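Local coordinates for beta-lactamase-like protein (Novosphingobium pentaromativorans US6-1, PDB 6AUF) that probably hydrolyses beta-lactam antibiotics as a subclass B3-like metallo-beta-lactamase with two zinc ions in its active site, at residues A[32-37]-A[57-62]; A[44-49]-A[91-96]; A[74-79]-A[206-211]; A[210-215]-A[274-279]. One frame throughout, in Å; residues are numbered along the deposited sequence.

Contact 1: A[32-37]-A[57-62]; sequences KGLDGR and GTCGIA
The side chains of L34 and C59 meet through CB and CD1 on the leucine and CB and SG on the cysteine, while the polar link between their loops runs through two waters, the most unusual feature of this contact. One water donates to the carbonyl O of D35 at 2.6 Å and also to the carbonyl of G60. The second donates to C59 O at 2.6 Å and to OD1 of D35, so the aspartate supplies both a backbone and a side-chain acceptor. Beside these bridges, L34 CB lies 4.1 Å from C59 CB. With CG opposite its own carbonyl carbon (chi1 -64°), the leucine also brings CD1 alongside C59 SG at 4.1 Å. Leucine suits this place because one methyl of its branched end packs against the sulfur, which is bonded to C31. The loop 57-62 connects strands 53-55 and 64-66 of the metallo-beta-lactamase fold. It is shaped by an ST motif and ST turn: T58 OG1 accepts from the N-H of I61 at 3.0 Å and from that of G60. Glycine at 60 keeps the surface slim where the carbonyls of L34 and G36 pass. G60 lies about 6 Å from the side chain of H251, a zinc ligand.

Contact 2: A[44-49]-A[91-96]; sequences APPAHI and RKLGFD
P46 and L93 touch beside a group of flat rings, although the proline ring itself is puckered and the exact placement of the leucine side chain against it is doubtful. The truly flat groups lie next to the pair. H48 and F95, one from each segment, both meet the ring of W54, with planes inclined by about 55° and 60°, and F95 also meets H72 edge-to-face. L93 touches W54 as well. K92 crosses the proline at about a right angle and meets P46 CG through its CB at 4.1 Å, at the base of its chain; the exposed rest of the side chain bends away at its later torsions, which suits lysine to a surface place. The turn from R91 to G94 closes helix 83-91 with a Schellman motif. G94 has positive phi (89°), which suits glycine, since a CB there would press on the preceding carbonyl. P46 immediately precedes the outermost strand 47-50, which A47 begins, its backbone bonded to Y55. Across these two segments the chemistry is apolar, which implies adhesion by shape with little directional preference at a partly exposed surface.

Contact 3: A[74-79]-A[206-211]; sequences LIDSGP and IAYADS
D76 belongs to the LIDSG sequence that leaves strand 72-75 beside the zinc centre, and it meets Y208 at the end of strand 203-208. The phenol OH donates to D76 OD2 at 2.5 Å. It reaches that oxygen on the anti side of the carboxylate, 21° out of its plane, while OD2 itself lies at the edge of the ring and in the ring plane. The two planes are turned 63° apart. The other oxygen, OD1, accepts from the backbone N-H of S106, so both carboxylate oxygens have a partner and the group is held against rotation. The side chain of D76 lies about 4 Å from that of H112, a zinc ligand. These strands come from different sheets of the metallo-beta-lactamase sandwich, and the tyrosine spans the gap between them. With CG opposite the backbone N (chi1 -170°), its ring extends toward the other sheet, while W194 and V248 of its own sheet and P250 of a loop pack on it. I75 packs alongside: its CG2 branch lies 3.5 Å from Y208 CD2, obliquely to the ring, and CD1 lies 4.1 Å from the same atom. A branched aliphatic suits this buried place, and tyrosine adds a polar tip long enough to reach the aspartate.

Contact 4: A[210-215]-A[274-279]; sequences DSATTI and AAYSQA
Y276 reaches from its helix to the carbonyl of D210, and through a water to the N-H of A212. At CB its CG is set opposite the backbone N (chi1 174°), which carries the ring off the helix toward the loop 210-215. Along the ring, CE2 passes 4.1 Å from A212 CB, met obliquely, and 3.6 Å from D210 O. At the tip, OH donates to D210 O at 2.7 Å. That oxygen lies at the edge of the ring, in its plane; at the carbonyl, the donor sits at a C=O...O angle of 124° and is tilted 33° from the carbonyl plane. A water then donates to OH at 2.6 Å and accepts from A212 N at 2.7 Å, so the hydroxyl gives one bond and receives another. Tyrosine fits because it has both the length and the hydroxyl to satisfy a buried carbonyl, and the small methyl of A212 lets the ring come close. The carboxylate of D210 turns away to S189 and to ND1 of the zinc ligand H107, which makes D210 a second-shell residue of the metal site. The contact thus joins the loop after strand 203-208 to helix 272-292, whose Y276 and S277 also pack on I239 of helix 226-241.

How the contacts relate
From the N terminus, contact 1 closes the first loop, bringing 32-37 back to the 57-62 turn. Contact 2 starts inside that loop at 44-49 and ends beyond it at 91-96, so the two cross; A44 packs on C59 where they touch. Contact 3 starts within the span of contact 2, at 74-79, and crosses it by running to 206-211, linking the two sheets. Contact 1 closes before contact 3 opens, yet A62 packs beside D76 and Y208. Contact 4 takes over at the shared D210 and S211 and ties the loop 210-215 to helix 272-292. None nests within another. Contact 2 lies at the surface, whereas contact 3 sits near the chain's centre.

Contact 1: A[32-37]-A[57-62]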
loop_
_atom_site.group_PDB
_atom_site.type_symbol
_atom_site.label_atom_id
_atom_site.label_comp_id
_atom_site.label_asym_id
_atom_site.label_seq_id
_atom_site.Cartn_x
_atom_site.Cartn_y
_atom_site.Cartn_z
ATOM N N LYS A 32 -5.124 16.894 -10.281
ATOM C CA LYS A 32 -5.183 18.042 -9.383
ATOM C C LYS A 32 -6.507 18.053 -8.634
ATOM O O LYS A 32 -7.571 17.865 -9.233
ATOM C CB LYS A 32 -5.007 19.345 -10.164
ATOM C CG LYS A 32 -4.792 20.582 -9.288
ATOM C CD LYS A 32 -4.676 21.859 -10.129
ATOM C CE LYS A 32 -4.205 23.060 -9.311
ATOM N NZ LYS A 32 -5.231 23.555 -8.352
ATOM N N GLY A 33 -6.435 18.253 -7.317
ATOM C CA GLY A 33 -7.609 18.367 -6.475
ATOM C C GLY A 33 -8.328 17.073 -6.151
ATOM O O GLY A 33 -9.349 17.112 -5.449
ATOM N N LEU A 34 -7.829 15.927 -6.620
ATOM C CA LEU A 34 -8.498 14.646 -6.448
ATOM C C LEU A 34 -7.782 13.757 -5.426
ATOM O O LEU A 34 -7.760 12.528 -5.559
ATOM C CB LEU A 34 -8.630 13.947 -7.804
ATOM C CG LEU A 34 -9.505 14.654 -8.845
ATOM C CD1 LEU A 34 -9.421 14.009 -10.230
ATOM C CD2 LEU A 34 -10.943 14.702 -8.368
ATOM N N ASP A 35 -7.194 14.372 -4.392
ATOM C CA ASP A 35 -6.512 13.600 -3.354
ATOM C C ASP A 35 -7.494 12.894 -2.439
ATOM O O ASP A 35 -7.156 11.867 -1.843
ATOM C CB ASP A 35 -5.616 14.501 -2.502
ATOM C CG ASP A 35 -4.198 14.594 -3.030
ATOM O OD1 ASP A 35 -3.765 13.681 -3.771
ATOM O OD2 ASP A 35 -3.512 15.583 -2.684
ATOM N N GLY A 36 -8.693 13.448 -2.289
ATOM C CA GLY A 36 -9.680 12.915 -1.371
ATOM C C GLY A 36 -10.503 11.809 -1.988
ATOM O O GLY A 36 -10.066 11.103 -2.905
ATOM N N ARG A 37 -11.729 11.667 -1.487
ATOM C CA ARG A 37 -12.585 10.575 -1.928
ATOM C C ARG A 37 -12.866 10.654 -3.423
ATOM O O ARG A 37 -12.910 9.617 -4.100
ATOM C CB ARG A 37 -13.893 10.583 -1.139
ATOM C CG ARG A 37 -13.711 10.456 0.358
ATOM C CD ARG A 37 -13.033 9.165 0.706
ATOM N NE ARG A 37 -12.542 9.166 2.080
ATOM C CZ ARG A 37 -13.054 8.435 3.066
ATOM N NH1 ARG A 37 -12.521 8.506 4.278
ATOM N NH2 ARG A 37 -14.080 7.628 2.840
ATOM N N GLY A 57 -2.390 2.823 -10.539
ATOM C CA GLY A 57 -3.573 3.035 -9.735
ATOM C C GLY A 57 -4.410 4.184 -10.256
ATOM O O GLY A 57 -4.264 4.634 -11.397
ATOM N N THR A 58 -5.307 4.662 -9.393
ATOM C CA THR A 58 -6.176 5.790 -9.676
ATOM C C THR A 58 -5.571 7.069 -9.117
ATOM O O THR A 58 -4.476 7.075 -8.543
ATOM C CB THR A 58 -7.564 5.586 -9.075
ATOM O OG1 THR A 58 -7.493 5.822 -7.665
ATOM C CG2 THR A 58 -8.061 4.180 -9.330
ATOM N N CYS A 59 -6.316 8.171 -9.284
ATOM C CA CYS A 59 -5.912 9.469 -8.754
ATOM C C CYS A 59 -5.850 9.488 -7.229
ATOM O O CYS A 59 -5.106 10.298 -6.662
ATOM C CB CYS A 59 -6.873 10.556 -9.246
ATOM S SG CYS A 59 -6.582 11.162 -10.955
ATOM N N GLY A 60 -6.610 8.623 -6.559
ATOM C CA GLY A 60 -6.680 8.644 -5.115
ATOM C C GLY A 60 -6.003 7.468 -4.430
ATOM O O GLY A 60 -5.488 7.611 -3.316
ATOM N N ILE A 61 -5.992 6.303 -5.075
ATOM C CA ILE A 61 -5.463 5.081 -4.482
ATOM C C ILE A 61 -4.378 4.525 -5.390
ATOM O O ILE A 61 -4.581 4.399 -6.602
ATOM C CB ILE A 61 -6.567 4.031 -4.259
ATOM C CG1 ILE A 61 -7.675 4.590 -3.359
ATOM C CG2 ILE A 61 -5.959 2.771 -3.670
ATOM C CD1 ILE A 61 -7.228 4.888 -1.914
ATOM N N ALA A 62 -3.240 4.171 -4.804
ATOM C CA ALA A 62 -2.150 3.622 -5.593
ATOM C C ALA A 62 -2.405 2.162 -5.941
ATOM O O ALA A 62 -3.189 1.459 -5.301
ATOM C CB ALA A 62 -0.812 3.741 -4.854
HETATM O O HOH W 1 -6.464 9.409 -1.569
HETATM O O HOH W 2 -3.637 11.342 -4.824
#

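Contact 2: A[44-49]-A[91-96]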
loop_
_atom_site.group_PDB
_atom_site.type_symbol
_atom_site.label_atom_id
_atom_site.label_comp_id
_atom_site.label_asym_id
_atom_site.label_seq_id
_atom_site.Cartn_x
_atom_site.Cartn_y
_atom_site.Cartn_z
ATOM N N ALA A 44 -6.674 7.708 -13.491
ATOM C CA ALA A 44 -5.433 8.439 -13.636
ATOM C C ALA A 44 -4.597 7.790 -14.729
ATOM O O ALA A 44 -4.667 6.574 -14.932
ATOM C CB ALA A 44 -4.634 8.454 -12.323
ATOM N N PRO A 45 -3.806 8.563 -15.458
ATOM C CA PRO A 45 -2.944 7.967 -16.461
ATOM C C PRO A 45 -1.868 7.154 -15.771
ATOM O O PRO A 45 -1.361 7.573 -14.720
ATOM C CB PRO A 45 -2.349 9.183 -17.178
ATOM C CG PRO A 45 -2.255 10.207 -16.097
ATOM C CD PRO A 45 -3.458 9.973 -15.202
ATOM N N PRO A 46 -1.507 5.991 -16.307
ATOM C CA PRO A 46 -0.401 5.234 -15.714
ATOM C C PRO A 46 0.870 6.067 -15.763
ATOM O O PRO A 46 0.987 7.029 -16.524
ATOM C CB PRO A 46 -0.289 3.985 -16.601
ATOM C CG PRO A 46 -1.523 3.982 -17.475
ATOM C CD PRO A 46 -1.966 5.411 -17.580
ATOM N N ALA A 47 1.829 5.708 -14.921
ATOM C CA ALA A 47 3.091 6.425 -14.938
ATOM C C ALA A 47 4.222 5.474 -14.594
ATOM O O ALA A 47 4.013 4.367 -14.097
ATOM C CB ALA A 47 3.085 7.621 -13.983
ATOM N N HIS A 48 5.428 5.934 -14.878
ATOM C CA HIS A 48 6.651 5.195 -14.633
ATOM C C HIS A 48 7.237 5.675 -13.313
ATOM O O HIS A 48 7.466 6.876 -13.133
ATOM C CB HIS A 48 7.619 5.425 -15.789
ATOM C CG HIS A 48 8.959 4.796 -15.604
ATOM N ND1 HIS A 48 9.139 3.430 -15.544
ATOM C CD2 HIS A 48 10.190 5.347 -15.481
ATOM C CE1 HIS A 48 10.423 3.166 -15.382
ATOM N NE2 HIS A 48 11.083 4.312 -15.346
ATOM N N ILE A 49 7.470 4.752 -12.384
ATOM C CA ILE A 49 8.057 5.171 -11.119
ATOM C C ILE A 49 9.571 5.093 -11.230
ATOM O O ILE A 49 10.265 6.103 -11.080
ATOM C CB ILE A 49 7.532 4.339 -9.941
ATOM C CG1 ILE A 49 6.048 4.627 -9.723
ATOM C CG2 ILE A 49 8.339 4.633 -8.673
ATOM C CD1 ILE A 49 5.455 3.799 -8.609
ATOM N N ARG A 91 -2.440 -2.500 -19.552
ATOM C CA ARG A 91 -2.347 -2.609 -20.999
ATOM C C ARG A 91 -1.832 -1.311 -21.602
ATOM O O ARG A 91 -0.895 -1.314 -22.409
ATOM C CB ARG A 91 -3.716 -2.976 -21.565
ATOM C CG ARG A 91 -4.440 -4.011 -20.727
ATOM C CD ARG A 91 -5.875 -4.194 -21.170
ATOM N NE ARG A 91 -6.480 -5.366 -20.548
ATOM C CZ ARG A 91 -6.275 -6.615 -20.955
ATOM N NH1 ARG A 91 -5.476 -6.865 -21.989
ATOM N NH2 ARG A 91 -6.868 -7.621 -20.326
ATOM N N LYS A 92 -2.418 -0.183 -21.196
ATOM C CA LYS A 92 -1.976 1.109 -21.699
ATOM C C LYS A 92 -0.476 1.309 -21.542
ATOM O O LYS A 92 0.075 2.212 -22.174
ATOM C CB LYS A 92 -2.751 2.226 -20.990
ATOM C CG LYS A 92 -4.235 2.271 -21.348
ATOM C CD LYS A 92 -5.079 2.666 -20.138
ATOM C CE LYS A 92 -5.920 3.899 -20.418
ATOM N NZ LYS A 92 -5.104 5.147 -20.394
ATOM N N LEU A 93 0.197 0.493 -20.729
ATOM C CA LEU A 93 1.647 0.524 -20.603
ATOM C C LEU A 93 2.335 -0.519 -21.470
ATOM O O LEU A 93 3.571 -0.581 -21.483
ATOM C CB LEU A 93 2.043 0.318 -19.142
ATOM C CG LEU A 93 2.649 1.513 -18.409
ATOM C CD1 LEU A 93 1.727 2.689 -18.519
ATOM C CD2 LEU A 93 2.906 1.172 -16.936
ATOM N N GLY A 94 1.569 -1.345 -22.182
ATOM C CA GLY A 94 2.132 -2.387 -23.013
ATOM C C GLY A 94 2.366 -3.708 -22.323
ATOM O O GLY A 94 3.138 -4.527 -22.837
ATOM N N PHE A 95 1.727 -3.948 -21.181
ATOM C CA PHE A 95 1.898 -5.179 -20.426
ATOM C C PHE A 95 0.611 -5.993 -20.427
ATOM O O PHE A 95 -0.494 -5.444 -20.427
ATOM C CB PHE A 95 2.332 -4.882 -18.984
ATOM C CG PHE A 95 3.660 -4.183 -18.886
ATOM C CD1 PHE A 95 4.831 -4.834 -19.247
ATOM C CD2 PHE A 95 3.740 -2.878 -18.440
ATOM C CE1 PHE A 95 6.059 -4.194 -19.161
ATOM C CE2 PHE A 95 4.967 -2.232 -18.347
ATOM C CZ PHE A 95 6.124 -2.890 -18.705
ATOM N N ASP A 96 0.766 -7.315 -20.432
ATOM C CA ASP A 96 -0.376 -8.217 -20.450
ATOM C C ASP A 96 -0.785 -8.543 -19.021
ATOM O O ASP A 96 0.034 -9.076 -18.263
ATOM C CB ASP A 96 -0.033 -9.496 -21.188
ATOM C CG ASP A 96 -1.261 -10.304 -21.565
ATOM O OD1 ASP A 96 -2.312 -10.125 -20.911
ATOM O OD2 ASP A 96 -1.171 -11.116 -22.521
#

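Contact 3: A[74-79]-A[206-211]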
loop_
_atom_site.group_PDB
_atom_site.type_symbol
_atom_site.label_atom_id
_atom_site.label_comp_id
_atom_site.label_asym_id
_atom_site.label_seq_id
_atom_site.Cartn_x
_atom_site.Cartn_y
_atom_site.Cartn_z
ATOM N N LEU A 74 1.902 -7.294 -8.702
ATOM C CA LEU A 74 0.982 -6.170 -8.606
ATOM C C LEU A 74 0.549 -6.036 -7.153
ATOM O O LEU A 74 0.167 -7.031 -6.530
ATOM C CB LEU A 74 -0.234 -6.375 -9.526
ATOM C CG LEU A 74 -1.324 -5.299 -9.460
ATOM C CD1 LEU A 74 -0.848 -3.982 -10.068
ATOM C CD2 LEU A 74 -2.630 -5.759 -10.108
ATOM N N ILE A 75 0.628 -4.820 -6.611
ATOM C CA ILE A 75 0.293 -4.554 -5.215
ATOM C C ILE A 75 -0.923 -3.636 -5.173
ATOM O O ILE A 75 -0.879 -2.508 -5.682
ATOM C CB ILE A 75 1.468 -3.930 -4.448
ATOM C CG1 ILE A 75 2.747 -4.725 -4.678
ATOM C CG2 ILE A 75 1.147 -3.839 -2.940
ATOM C CD1 ILE A 75 3.966 -4.064 -4.066
ATOM N N ASP A 76 -2.001 -4.120 -4.557
ATOM C CA ASP A 76 -3.219 -3.356 -4.323
ATOM C C ASP A 76 -4.086 -3.255 -5.568
ATOM O O ASP A 76 -3.590 -3.162 -6.696
ATOM C CB ASP A 76 -2.896 -1.961 -3.795
ATOM C CG ASP A 76 -2.467 -1.982 -2.346
ATOM O OD1 ASP A 76 -2.711 -3.008 -1.681
ATOM O OD2 ASP A 76 -1.896 -0.981 -1.871
ATOM N N SER A 77 -5.397 -3.277 -5.348
ATOM C CA SER A 77 -6.373 -3.210 -6.412
ATOM C C SER A 77 -7.055 -1.858 -6.520
ATOM O O SER A 77 -7.653 -1.566 -7.560
ATOM C CB SER A 77 -7.447 -4.283 -6.193
ATOM O OG SER A 77 -8.199 -3.982 -5.026
ATOM N N GLY A 78 -6.983 -1.031 -5.485
ATOM C CA GLY A 78 -7.849 0.116 -5.387
ATOM C C GLY A 78 -9.220 -0.319 -4.911
ATOM O O GLY A 78 -9.448 -1.492 -4.592
ATOM N N PRO A 79 -10.165 0.618 -4.864
ATOM C CA PRO A 79 -11.498 0.312 -4.322
ATOM C C PRO A 79 -12.183 -0.837 -5.051
ATOM O O PRO A 79 -11.713 -1.362 -6.065
ATOM C CB PRO A 79 -12.257 1.629 -4.502
ATOM C CG PRO A 79 -11.176 2.683 -4.477
ATOM C CD PRO A 79 -9.988 2.055 -5.147
ATOM N N ILE A 206 13.097 0.814 -3.615
ATOM C CA ILE A 206 11.749 1.340 -3.493
ATOM C C ILE A 206 11.099 0.745 -2.251
ATOM O O ILE A 206 11.263 -0.441 -1.931
ATOM C CB ILE A 206 10.949 1.045 -4.775
ATOM C CG1 ILE A 206 11.512 1.896 -5.912
ATOM C CG2 ILE A 206 9.469 1.333 -4.581
ATOM C CD1 ILE A 206 11.257 1.349 -7.261
ATOM N N ALA A 207 10.394 1.591 -1.515
ATOM C CA ALA A 207 9.652 1.185 -0.331
ATOM C C ALA A 207 8.201 1.589 -0.537
ATOM O O ALA A 207 7.885 2.781 -0.564
ATOM C CB ALA A 207 10.233 1.823 0.930
ATOM N N TYR A 208 7.327 0.598 -0.712
ATOM C CA TYR A 208 5.884 0.816 -0.703
ATOM C C TYR A 208 5.418 0.713 0.754
ATOM O O TYR A 208 4.950 -0.328 1.234
ATOM C CB TYR A 208 5.197 -0.183 -1.626
ATOM C CG TYR A 208 3.728 0.096 -1.878
ATOM C CD1 TYR A 208 3.290 1.374 -2.239
ATOM C CD2 TYR A 208 2.777 -0.925 -1.773
ATOM C CE1 TYR A 208 1.944 1.636 -2.462
ATOM C CE2 TYR A 208 1.429 -0.673 -1.994
ATOM C CZ TYR A 208 1.022 0.610 -2.336
ATOM O OH TYR A 208 -0.306 0.862 -2.559
ATOM N N ALA A 209 5.591 1.821 1.481
ATOM C CA ALA A 209 5.274 1.854 2.906
ATOM C C ALA A 209 3.792 2.140 3.074
ATOM O O ALA A 209 3.282 3.143 2.559
ATOM C CB ALA A 209 6.106 2.902 3.641
ATOM N N ASP A 210 3.109 1.245 3.781
ATOM C CA ASP A 210 1.670 1.302 3.978
ATOM C C ASP A 210 1.247 2.606 4.646
ATOM O O ASP A 210 2.051 3.302 5.276
ATOM C CB ASP A 210 1.233 0.126 4.840
ATOM C CG ASP A 210 -0.245 -0.104 4.790
ATOM O OD1 ASP A 210 -0.948 0.611 4.028
ATOM O OD2 ASP A 210 -0.697 -1.019 5.507
ATOM N N SER A 211 -0.045 2.933 4.507
ATOM C CA SER A 211 -0.640 3.971 5.344
ATOM C C SER A 211 -0.225 3.753 6.794
ATOM O O SER A 211 -0.144 2.614 7.262
ATOM C CB SER A 211 -2.166 3.939 5.243
ATOM O OG SER A 211 -2.575 3.690 3.915
#

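Contact 4: A[210-215]-A[274-279]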
loop_
_atom_site.group_PDB
_atom_site.type_symbol
_atom_site.label_atom_id
_atom_site.label_comp_id
_atom_site.label_asym_id
_atom_site.label_seq_id
_atom_site.Cartn_x
_atom_site.Cartn_y
_atom_site.Cartn_z
ATOM N N ASP A 210 3.109 1.245 3.781
ATOM C CA ASP A 210 1.670 1.302 3.978
ATOM C C ASP A 210 1.247 2.606 4.646
ATOM O O ASP A 210 2.051 3.302 5.276
ATOM C CB ASP A 210 1.233 0.126 4.840
ATOM C CG ASP A 210 -0.245 -0.104 4.790
ATOM O OD1 ASP A 210 -0.948 0.611 4.028
ATOM O OD2 ASP A 210 -0.697 -1.019 5.507
ATOM N N SER A 211 -0.045 2.933 4.507
ATOM C CA SER A 211 -0.640 3.971 5.344
ATOM C C SER A 211 -0.225 3.753 6.794
ATOM O O SER A 211 -0.144 2.614 7.262
ATOM C CB SER A 211 -2.166 3.939 5.243
ATOM O OG SER A 211 -2.575 3.690 3.915
ATOM N N ALA A 212 0.034 4.846 7.514
ATOM C CA ALA A 212 0.532 4.728 8.881
ATOM C C ALA A 212 -0.327 5.509 9.869
ATOM O O ALA A 212 0.123 5.799 10.988
ATOM C CB ALA A 212 1.992 5.175 8.971
ATOM N N THR A 213 -1.554 5.835 9.482
ATOM C CA THR A 213 -2.421 6.682 10.286
ATOM C C THR A 213 -3.116 5.846 11.349
ATOM O O THR A 213 -3.688 4.796 11.041
ATOM C CB THR A 213 -3.450 7.370 9.383
ATOM O OG1 THR A 213 -4.137 6.377 8.607
ATOM C CG2 THR A 213 -2.756 8.337 8.422
ATOM N N THR A 214 -3.056 6.303 12.602
ATOM C CA THR A 214 -3.735 5.634 13.717
ATOM C C THR A 214 -5.095 6.285 13.911
ATOM O O THR A 214 -5.216 7.310 14.591
ATOM C CB THR A 214 -2.917 5.732 14.997
ATOM O OG1 THR A 214 -2.601 7.107 15.243
ATOM C CG2 THR A 214 -1.634 4.889 14.909
ATOM N N ILE A 215 -6.126 5.683 13.324
ATOM C CA ILE A 215 -7.464 6.260 13.324
ATOM C C ILE A 215 -8.454 5.160 13.655
ATOM O O ILE A 215 -8.200 3.980 13.402
ATOM C CB ILE A 215 -7.816 6.932 11.970
ATOM C CG1 ILE A 215 -7.635 5.952 10.807
ATOM C CG2 ILE A 215 -6.984 8.210 11.767
ATOM C CD1 ILE A 215 -7.808 6.593 9.413
ATOM N N ALA A 274 11.943 7.344 7.172
ATOM C CA ALA A 274 12.140 7.764 8.552
ATOM C C ALA A 274 11.208 8.918 8.884
ATOM O O ALA A 274 10.409 8.840 9.823
ATOM C CB ALA A 274 13.600 8.144 8.804
ATOM N N ALA A 275 11.278 9.989 8.093
ATOM C CA ALA A 275 10.439 11.156 8.338
ATOM C C ALA A 275 8.966 10.778 8.354
ATOM O O ALA A 275 8.208 11.196 9.240
ATOM C CB ALA A 275 10.708 12.211 7.271
ATOM N N TYR A 276 8.550 9.966 7.387
ATOM C CA TYR A 276 7.159 9.540 7.302
ATOM C C TYR A 276 6.721 8.840 8.592
ATOM O O TYR A 276 5.699 9.199 9.192
ATOM C CB TYR A 276 7.019 8.653 6.063
ATOM C CG TYR A 276 5.695 7.983 5.833
ATOM C CD1 TYR A 276 4.571 8.708 5.419
ATOM C CD2 TYR A 276 5.580 6.601 5.970
ATOM C CE1 TYR A 276 3.347 8.053 5.188
ATOM C CE2 TYR A 276 4.388 5.952 5.730
ATOM C CZ TYR A 276 3.278 6.662 5.351
ATOM O OH TYR A 276 2.114 5.952 5.143
ATOM N N SER A 277 7.520 7.866 9.057
ATOM C CA SER A 277 7.231 7.166 10.312
ATOM C C SER A 277 7.283 8.117 11.512
ATOM O O SER A 277 6.404 8.094 12.386
ATOM C CB SER A 277 8.218 6.008 10.497
ATOM O OG SER A 277 8.154 5.469 11.813
ATOM N N GLN A 278 8.318 8.955 11.587
ATOM C CA GLN A 278 8.364 9.919 12.678
ATOM C C GLN A 278 7.073 10.724 12.724
ATOM O O GLN A 278 6.482 10.927 13.799
ATOM C CB GLN A 278 9.576 10.834 12.518
ATOM C CG GLN A 278 9.716 11.874 13.603
ATOM C CD GLN A 278 10.872 12.824 13.340
ATOM O OE1 GLN A 278 11.846 12.461 12.674
ATOM N NE2 GLN A 278 10.766 14.052 13.853
ATOM N N ALA A 279 6.590 11.146 11.554
ATOM C CA ALA A 279 5.373 11.951 11.510
ATOM C C ALA A 279 4.168 11.148 11.982
ATOM O O ALA A 279 3.397 11.610 12.834
ATOM C CB ALA A 279 5.147 12.510 10.095
HETATM O O HOH W 3 -0.049 7.128 6.064
#